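Local structure of MutS2 protein (2ZQE) at residues R52-A65 against E71-P83. The protein probably nicks DNA through its Smr endonuclease domain, the part described here, and is thought to suppress homologous recombination. Sequence-based numbering, arbitrary orientation.
Sequences REALRRDKRVESFA and EGGHGVTVVALRP
Val61 and Ser63 to Ala65 pair antiparallel with Val78 to Leu81 in a beta hairpin at the edge of the Smr domain's mixed sheet. Strand 61-66 is the outermost strand on this side, and helix 46-57 packs over one face. A classic beta bulge shifts the register by one residue. Glu62 and Ser63 lie opposite the single residue Ala80, whose O accepts from both backbone nitrogens, at 2.8 Å from Glu62 N and 3.3 Å from Ser63 N. Beyond the bulge, Arg82 N bonds to Arg60 O.

The centre of the helix-covered face is apolar. Val79 CG1, anti to the backbone N (chi1 -176°), meets both methyls of Val61, whose side chain crosses it at about a right angle. Val79 CG2 points to Leu55 CD1, tip to tip, at 3.8 Å. With an alanine here, the methyls of Leu55 and Val61 would probably lose their shared partner, leaving a gap under the helix. Leu55 CD1 also touches Thr77 CG2, at 3.6 Å. The hydroxyl of Thr77 is held by His40 and by a water that bridges it to Arg52, accepting from NH1.

Asp58 to Val61 form a type I turn. Asp58 OD1 closes an Asx turn with Arg60 N, and the Arg60 guanidinium grips the same carboxylate side-on through NE and NH2, also reaching Asp22 and Glu26 of helix 14-30.

On the helix-covered face Phe64 pairs with Val79, and its ring leads away to Arg52 and Arg56. The ring turns its edge to Arg52, with CE1 3.6 Å above the guanidinium plane, off its centre.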
ATOM      1  N   ARG A  52      -0.394   2.382  -6.617  1.00  4.99           N
ATOM      2  CA  ARG A  52       0.026   3.783  -6.556  1.00  5.37           C
ATOM      3  C   ARG A  52      -1.066   4.702  -7.103  1.00  5.71           C
ATOM      4  O   ARG A  52      -1.376   5.725  -6.491  1.00  5.84           O
ATOM      5  CB  ARG A  52       1.340   4.005  -7.300  1.00  5.60           C
ATOM      6  CG  ARG A  52       2.543   3.420  -6.555  1.00  4.95           C
ATOM      7  CD  ARG A  52       3.797   3.335  -7.433  1.00  5.16           C
ATOM      8  NE  ARG A  52       4.323   4.636  -7.860  1.00  6.11           N
ATOM      9  CZ  ARG A  52       5.133   5.412  -7.129  1.00  7.48           C
ATOM     10  NH1 ARG A  52       5.494   5.065  -5.898  1.00  6.26           N
ATOM     11  NH2 ARG A  52       5.589   6.547  -7.640  1.00  7.42           N
ATOM     12  N   GLU A  53      -1.679   4.320  -8.222  1.00  5.84           N
ATOM     13  CA  GLU A  53      -2.742   5.158  -8.788  1.00  6.98           C
ATOM     14  C   GLU A  53      -3.980   5.232  -7.865  1.00  7.00           C
ATOM     15  O   GLU A  53      -4.573   6.307  -7.661  1.00  7.11           O
ATOM     16  CB  GLU A  53      -3.096   4.700 -10.210  1.00  7.96           C
ATOM     17  CG  GLU A  53      -4.094   5.624 -10.913  1.00 10.22           C
ATOM     18  CD  GLU A  53      -3.574   7.035 -11.235  1.00 13.62           C
ATOM     19  OE1 GLU A  53      -2.364   7.331 -11.111  1.00 12.09           O
ATOM     20  OE2 GLU A  53      -4.416   7.872 -11.648  1.00 15.76           O
ATOM     21  N   ALA A  54      -4.350   4.096  -7.269  1.00  6.18           N
ATOM     22  CA  ALA A  54      -5.439   4.096  -6.287  1.00  6.26           C
ATOM     23  C   ALA A  54      -5.143   5.033  -5.105  1.00  6.38           C
ATOM     24  O   ALA A  54      -6.030   5.777  -4.625  1.00  6.62           O
ATOM     25  CB  ALA A  54      -5.712   2.683  -5.801  1.00  6.60           C
ATOM     26  N   LEU A  55      -3.887   5.028  -4.651  1.00  5.39           N
ATOM     27  CA  LEU A  55      -3.484   5.851  -3.499  1.00  4.82           C
ATOM     28  C   LEU A  55      -3.544   7.337  -3.829  1.00  4.57           C
ATOM     29  O   LEU A  55      -3.909   8.140  -2.971  1.00  5.37           O
ATOM     30  CB  LEU A  55      -2.079   5.475  -3.032  1.00  4.39           C
ATOM     31  CG  LEU A  55      -1.929   4.076  -2.425  1.00  4.25           C
ATOM     32  CD1 LEU A  55      -0.449   3.737  -2.192  1.00  4.94           C
ATOM     33  CD2 LEU A  55      -2.755   3.895  -1.110  1.00  5.85           C
ATOM     34  N   ARG A  56      -3.194   7.691  -5.063  1.00  5.11           N
ATOM     35  CA  ARG A  56      -3.333   9.083  -5.521  1.00  5.39           C
ATOM     36  C   ARG A  56      -4.749   9.608  -5.344  1.00  6.55           C
ATOM     37  O   ARG A  56      -4.934  10.794  -5.026  1.00  6.79           O
ATOM     38  CB  ARG A  56      -2.917   9.250  -6.992  1.00  4.94           C
ATOM     39  CG  ARG A  56      -1.423   8.980  -7.190  1.00  4.99           C
ATOM     40  CD  ARG A  56      -0.943   9.377  -8.585  1.00  6.23           C
ATOM     41  NE  ARG A  56       0.481   9.055  -8.651  1.00  7.27           N
ATOM     42  CZ  ARG A  56       0.976   7.932  -9.170  1.00  7.70           C
ATOM     43  NH1 ARG A  56       0.174   7.030  -9.727  1.00  8.03           N
ATOM     44  NH2 ARG A  56       2.284   7.705  -9.110  1.00  7.02           N
ATOM     45  N   ARG A  57      -5.736   8.725  -5.522  1.00  7.76           N
ATOM     46  CA  ARG A  57      -7.150   9.112  -5.489  1.00  8.56           C
ATOM     47  C   ARG A  57      -7.781   8.961  -4.109  1.00  9.24           C
ATOM     48  O   ARG A  57      -8.939   9.344  -3.896  1.00  9.44           O
ATOM     49  CB  ARG A  57      -7.932   8.245  -6.489  1.00  9.06           C
ATOM     50  CG  ARG A  57      -7.472   8.362  -7.917  1.00 11.48           C
ATOM     51  CD  ARG A  57      -7.927   7.182  -8.757  1.00 17.44           C
ATOM     52  NE  ARG A  57      -9.297   7.307  -9.246  1.00 26.07           N
ATOM     53  CZ  ARG A  57     -10.383   6.879  -8.601  1.00 28.61           C
ATOM     54  NH1 ARG A  57     -10.281   6.293  -7.412  1.00 30.96           N
ATOM     55  NH2 ARG A  57     -11.581   7.033  -9.155  1.00 30.05           N
ATOM     56  N   ASP A  58      -7.015   8.428  -3.159  1.00  8.76           N
ATOM     57  CA  ASP A  58      -7.563   8.041  -1.866  1.00  9.22           C
ATOM     58  C   ASP A  58      -7.425   9.129  -0.799  1.00  9.89           C
ATOM     59  O   ASP A  58      -6.317   9.493  -0.402  1.00  9.23           O
ATOM     60  CB  ASP A  58      -6.915   6.738  -1.391  1.00  8.86           C
ATOM     61  CG  ASP A  58      -7.771   6.007  -0.375  1.00  9.77           C
ATOM     62  OD1 ASP A  58      -8.190   6.627   0.624  1.00 11.14           O
ATOM     63  OD2 ASP A  58      -8.061   4.809  -0.593  1.00 11.37           O
ATOM     64  N   LYS A  59      -8.561   9.637  -0.327  1.00 10.81           N
ATOM     65  CA  LYS A  59      -8.555  10.733   0.652  1.00 11.55           C
ATOM     66  C   LYS A  59      -8.034  10.360   2.052  1.00 11.23           C
ATOM     67  O   LYS A  59      -7.878  11.241   2.913  1.00 11.51           O
ATOM     68  CB  LYS A  59      -9.937  11.383   0.723  1.00 12.49           C
ATOM     69  CG  LYS A  59     -10.260  12.162  -0.544  1.00 16.12           C
ATOM     70  CD  LYS A  59     -11.658  12.760  -0.509  1.00 20.44           C
ATOM     71  CE  LYS A  59     -11.886  13.672  -1.718  1.00 23.28           C
ATOM     72  NZ  LYS A  59     -11.937  12.894  -2.984  1.00 25.13           N
ATOM     73  N   ARG A  60      -7.772   9.073   2.277  1.00  9.56           N
ATOM     74  CA  ARG A  60      -7.189   8.605   3.535  1.00  9.28           C
ATOM     75  C   ARG A  60      -5.673   8.710   3.550  1.00  9.23           C
ATOM     76  O   ARG A  60      -5.047   8.479   4.587  1.00 10.46           O
ATOM     77  CB  ARG A  60      -7.587   7.160   3.811  1.00  9.45           C
ATOM     78  CG  ARG A  60      -9.068   7.026   4.112  1.00  8.06           C
ATOM     79  CD  ARG A  60      -9.512   5.588   4.071  1.00  9.27           C
ATOM     80  NE  ARG A  60      -9.318   5.008   2.742  1.00  7.67           N
ATOM     81  CZ  ARG A  60      -9.782   3.816   2.376  1.00  8.52           C
ATOM     82  NH1 ARG A  60     -10.477   3.091   3.247  1.00 10.06           N
ATOM     83  NH2 ARG A  60      -9.559   3.350   1.152  1.00  9.51           N
ATOM     84  N   VAL A  61      -5.097   9.033   2.393  1.00  8.17           N
ATOM     85  CA  VAL A  61      -3.641   9.007   2.204  1.00  7.88           C
ATOM     86  C   VAL A  61      -3.073  10.423   2.209  1.00  8.01           C
ATOM     87  O   VAL A  61      -3.543  11.297   1.473  1.00  8.38           O
ATOM     88  CB  VAL A  61      -3.274   8.316   0.861  1.00  7.52           C
ATOM     89  CG1 VAL A  61      -1.774   8.382   0.585  1.00  8.43           C
ATOM     90  CG2 VAL A  61      -3.770   6.880   0.845  1.00  7.23           C
ATOM     91  N   GLU A  62      -2.052  10.639   3.036  1.00  8.10           N
ATOM     92  CA  GLU A  62      -1.305  11.889   2.998  1.00  9.53           C
ATOM     93  C   GLU A  62      -0.227  11.829   1.913  1.00  9.27           C
ATOM     94  O   GLU A  62      -0.123  12.725   1.080  1.00  9.71           O
ATOM     95  CB  GLU A  62      -0.695  12.195   4.350  1.00 10.40           C
ATOM     96  CG  GLU A  62       0.028  13.526   4.365  1.00 15.90           C
ATOM     97  CD  GLU A  62       0.393  13.965   5.750  1.00 22.20           C
ATOM     98  OE1 GLU A  62       1.275  13.315   6.360  1.00 24.36           O
ATOM     99  OE2 GLU A  62      -0.198  14.972   6.212  1.00 24.80           O
ATOM    100  N   SER A  63       0.590  10.778   1.942  1.00  8.02           N
ATOM    101  CA  SER A  63       1.618  10.609   0.916  1.00  7.67           C
ATOM    102  C   SER A  63       2.003   9.139   0.826  1.00  6.66           C
ATOM    103  O   SER A  63       1.638   8.344   1.692  1.00  6.49           O
ATOM    104  CB  SER A  63       2.841  11.477   1.227  1.00  7.41           C
ATOM    105  OG  SER A  63       3.467  11.083   2.447  1.00  7.17           O
ATOM    106  N   PHE A  64       2.685   8.771  -0.247  1.00  6.07           N
ATOM    107  CA  PHE A  64       3.192   7.403  -0.370  1.00  4.69           C
ATOM    108  C   PHE A  64       4.459   7.420  -1.197  1.00  5.10           C
ATOM    109  O   PHE A  64       4.698   8.367  -1.959  1.00  5.08           O
ATOM    110  CB  PHE A  64       2.143   6.484  -1.018  1.00  5.04           C
ATOM    111  CG  PHE A  64       1.854   6.834  -2.450  1.00  3.99           C
ATOM    112  CD1 PHE A  64       2.658   6.336  -3.476  1.00  3.85           C
ATOM    113  CD2 PHE A  64       0.793   7.679  -2.771  1.00  6.28           C
ATOM    114  CE1 PHE A  64       2.403   6.674  -4.817  1.00  5.96           C
ATOM    115  CE2 PHE A  64       0.536   8.018  -4.095  1.00  5.69           C
ATOM    116  CZ  PHE A  64       1.341   7.519  -5.114  1.00  6.56           C
ATOM    117  N   ALA A  65       5.262   6.367  -1.047  1.00  4.63           N
ATOM    118  CA  ALA A  65       6.523   6.232  -1.781  1.00  5.07           C
ATOM    119  C   ALA A  65       6.973   4.790  -1.738  1.00  4.64           C
ATOM    120  O   ALA A  65       6.564   4.042  -0.855  1.00  4.95           O
ATOM    121  CB  ALA A  65       7.593   7.099  -1.145  1.00  4.89           C
ATOM    122  N   GLU A  71      14.613  -2.203   2.506  1.00 10.33           N
ATOM    123  CA  GLU A  71      13.336  -2.270   3.207  1.00  9.71           C
ATOM    124  C   GLU A  71      12.180  -2.636   2.274  1.00  9.43           C
ATOM    125  O   GLU A  71      11.023  -2.368   2.581  1.00 10.04           O
ATOM    126  CB  GLU A  71      13.059  -0.972   3.957  1.00  9.57           C
ATOM    127  CG  GLU A  71      13.917  -0.870   5.223  1.00 10.23           C
ATOM    128  CD  GLU A  71      13.726   0.412   5.990  1.00 11.97           C
ATOM    129  OE1 GLU A  71      12.856   1.230   5.601  1.00 13.17           O
ATOM    130  OE2 GLU A  71      14.457   0.599   6.992  1.00 11.39           O
ATOM    131  N   GLY A  72      12.516  -3.263   1.156  1.00  9.15           N
ATOM    132  CA  GLY A  72      11.518  -3.757   0.210  1.00  9.03           C
ATOM    133  C   GLY A  72      11.633  -3.147  -1.165  1.00  8.53           C
ATOM    134  O   GLY A  72      11.129  -3.712  -2.151  1.00  8.60           O
ATOM    135  N   GLY A  73      12.280  -1.984  -1.241  1.00  7.96           N
ATOM    136  CA  GLY A  73      12.441  -1.270  -2.498  1.00  7.43           C
ATOM    137  C   GLY A  73      11.086  -1.067  -3.154  1.00  7.17           C
ATOM    138  O   GLY A  73      10.081  -0.837  -2.463  1.00  6.31           O
ATOM    139  N   HIS A  74      11.068  -1.196  -4.484  1.00  6.84           N
ATOM    140  CA  HIS A  74       9.848  -0.986  -5.286  1.00  7.05           C
ATOM    141  C   HIS A  74       8.808  -2.118  -5.122  1.00  6.92           C
ATOM    142  O   HIS A  74       7.750  -2.080  -5.754  1.00  7.12           O
ATOM    143  CB  HIS A  74      10.195  -0.795  -6.781  1.00  7.54           C
ATOM    144  CG  HIS A  74      10.826   0.533  -7.106  1.00  8.91           C
ATOM    145  ND1 HIS A  74      10.649   1.165  -8.320  1.00 10.18           N
ATOM    146  CD2 HIS A  74      11.640   1.338  -6.379  1.00  9.32           C
ATOM    147  CE1 HIS A  74      11.316   2.308  -8.321  1.00 10.14           C
ATOM    148  NE2 HIS A  74      11.924   2.437  -7.156  1.00 10.57           N
ATOM    149  N   GLY A  75       9.107  -3.113  -4.281  1.00  5.95           N
ATOM    150  CA  GLY A  75       8.138  -4.158  -3.932  1.00  5.20           C
ATOM    151  C   GLY A  75       7.248  -3.794  -2.743  1.00  5.04           C
ATOM    152  O   GLY A  75       6.311  -4.531  -2.388  1.00  4.53           O
ATOM    153  N   VAL A  76       7.540  -2.659  -2.111  1.00  4.85           N
ATOM    154  CA  VAL A  76       6.713  -2.203  -0.993  1.00  4.90           C
ATOM    155  C   VAL A  76       6.377  -0.738  -1.195  1.00  4.99           C
ATOM    156  O   VAL A  76       7.259   0.069  -1.484  1.00  4.61           O
ATOM    157  CB  VAL A  76       7.417  -2.397   0.371  1.00  4.84           C
ATOM    158  CG1 VAL A  76       6.593  -1.770   1.512  1.00  5.48           C
ATOM    159  CG2 VAL A  76       7.659  -3.900   0.643  1.00  6.44           C
ATOM    160  N   THR A  77       5.095  -0.408  -1.050  1.00  4.50           N
ATOM    161  CA  THR A  77       4.679   0.993  -1.021  1.00  4.14           C
ATOM    162  C   THR A  77       4.407   1.376   0.422  1.00  3.81           C
ATOM    163  O   THR A  77       3.600   0.748   1.118  1.00  4.85           O
ATOM    164  CB  THR A  77       3.410   1.253  -1.871  1.00  4.19           C
ATOM    165  OG1 THR A  77       3.688   0.973  -3.240  1.00  4.41           O
ATOM    166  CG2 THR A  77       3.002   2.725  -1.747  1.00  3.60           C
ATOM    167  N   VAL A  78       5.100   2.419   0.870  1.00  3.76           N
ATOM    168  CA  VAL A  78       4.961   2.907   2.233  1.00  4.27           C
ATOM    169  C   VAL A  78       4.010   4.095   2.230  1.00  4.35           C
ATOM    170  O   VAL A  78       4.273   5.096   1.579  1.00  5.21           O
ATOM    171  CB  VAL A  78       6.340   3.329   2.789  1.00  3.61           C
ATOM    172  CG1 VAL A  78       6.226   3.754   4.251  1.00  5.09           C
ATOM    173  CG2 VAL A  78       7.325   2.173   2.648  1.00  5.56           C
ATOM    174  N   VAL A  79       2.913   3.951   2.969  1.00  4.27           N
ATOM    175  CA  VAL A  79       1.831   4.939   2.980  1.00  4.85           C
ATOM    176  C   VAL A  79       1.825   5.722   4.290  1.00  5.59           C
ATOM    177  O   VAL A  79       1.788   5.134   5.377  1.00  5.52           O
ATOM    178  CB  VAL A  79       0.441   4.248   2.778  1.00  4.44           C
ATOM    179  CG1 VAL A  79      -0.677   5.279   2.696  1.00  6.16           C
ATOM    180  CG2 VAL A  79       0.427   3.349   1.505  1.00  5.30           C
ATOM    181  N   ALA A  80       1.871   7.047   4.172  1.00  5.57           N
ATOM    182  CA  ALA A  80       1.630   7.939   5.299  1.00  7.29           C
ATOM    183  C   ALA A  80       0.149   8.268   5.324  1.00  7.72           C
ATOM    184  O   ALA A  80      -0.390   8.836   4.367  1.00  8.08           O
ATOM    185  CB  ALA A  80       2.441   9.204   5.161  1.00  6.95           C
ATOM    186  N   LEU A  81      -0.501   7.951   6.433  1.00  9.11           N
ATOM    187  CA  LEU A  81      -1.941   8.117   6.548  1.00 10.72           C
ATOM    188  C   LEU A  81      -2.317   9.493   7.073  1.00 12.41           C
ATOM    189  O   LEU A  81      -1.585  10.088   7.874  1.00 12.61           O
ATOM    190  CB  LEU A  81      -2.497   7.036   7.481  1.00 10.92           C
ATOM    191  CG  LEU A  81      -2.207   5.599   7.018  1.00 12.23           C
ATOM    192  CD1 LEU A  81      -2.310   4.609   8.155  1.00 14.61           C
ATOM    193  CD2 LEU A  81      -3.143   5.234   5.874  1.00 15.49           C
ATOM    194  N   ARG A  82      -3.459  10.002   6.634  1.00 14.22           N
ATOM    195  CA  ARG A  82      -3.996  11.181   7.295  1.00 17.09           C
ATOM    196  C   ARG A  82      -4.455  10.795   8.709  1.00 18.14           C
ATOM    197  O   ARG A  82      -4.990   9.700   8.916  1.00 18.48           O
ATOM    198  CB  ARG A  82      -5.099  11.840   6.467  1.00 18.06           C
ATOM    199  CG  ARG A  82      -4.514  12.860   5.496  1.00 21.60           C
ATOM    200  CD  ARG A  82      -5.472  13.206   4.397  1.00 27.30           C
ATOM    201  NE  ARG A  82      -6.029  14.552   4.524  1.00 30.64           N
ATOM    202  CZ  ARG A  82      -7.221  14.837   5.040  1.00 32.74           C
ATOM    203  NH1 ARG A  82      -8.003  13.868   5.514  1.00 35.08           N
ATOM    204  NH2 ARG A  82      -7.629  16.097   5.088  1.00 32.73           N
ATOM    205  N   PRO A  83      -4.185  11.666   9.696  1.00 19.71           N
ATOM    206  CA  PRO A  83      -4.612  11.442  11.087  1.00 20.51           C
ATOM    207  C   PRO A  83      -6.116  11.537  11.322  1.00 20.96           C
ATOM    208  O   PRO A  83      -6.875  11.886  10.419  1.00 21.95           O
ATOM    209  CB  PRO A  83      -3.896  12.555  11.854  1.00 20.74           C
ATOM    210  CG  PRO A  83      -3.694  13.616  10.870  1.00 20.71           C
ATOM    211  CD  PRO A  83      -3.417  12.916   9.560  1.00 19.87           C
TER
HETATM  212  O   HOH W   1       5.392   2.706  -4.500  1.00  7.31           O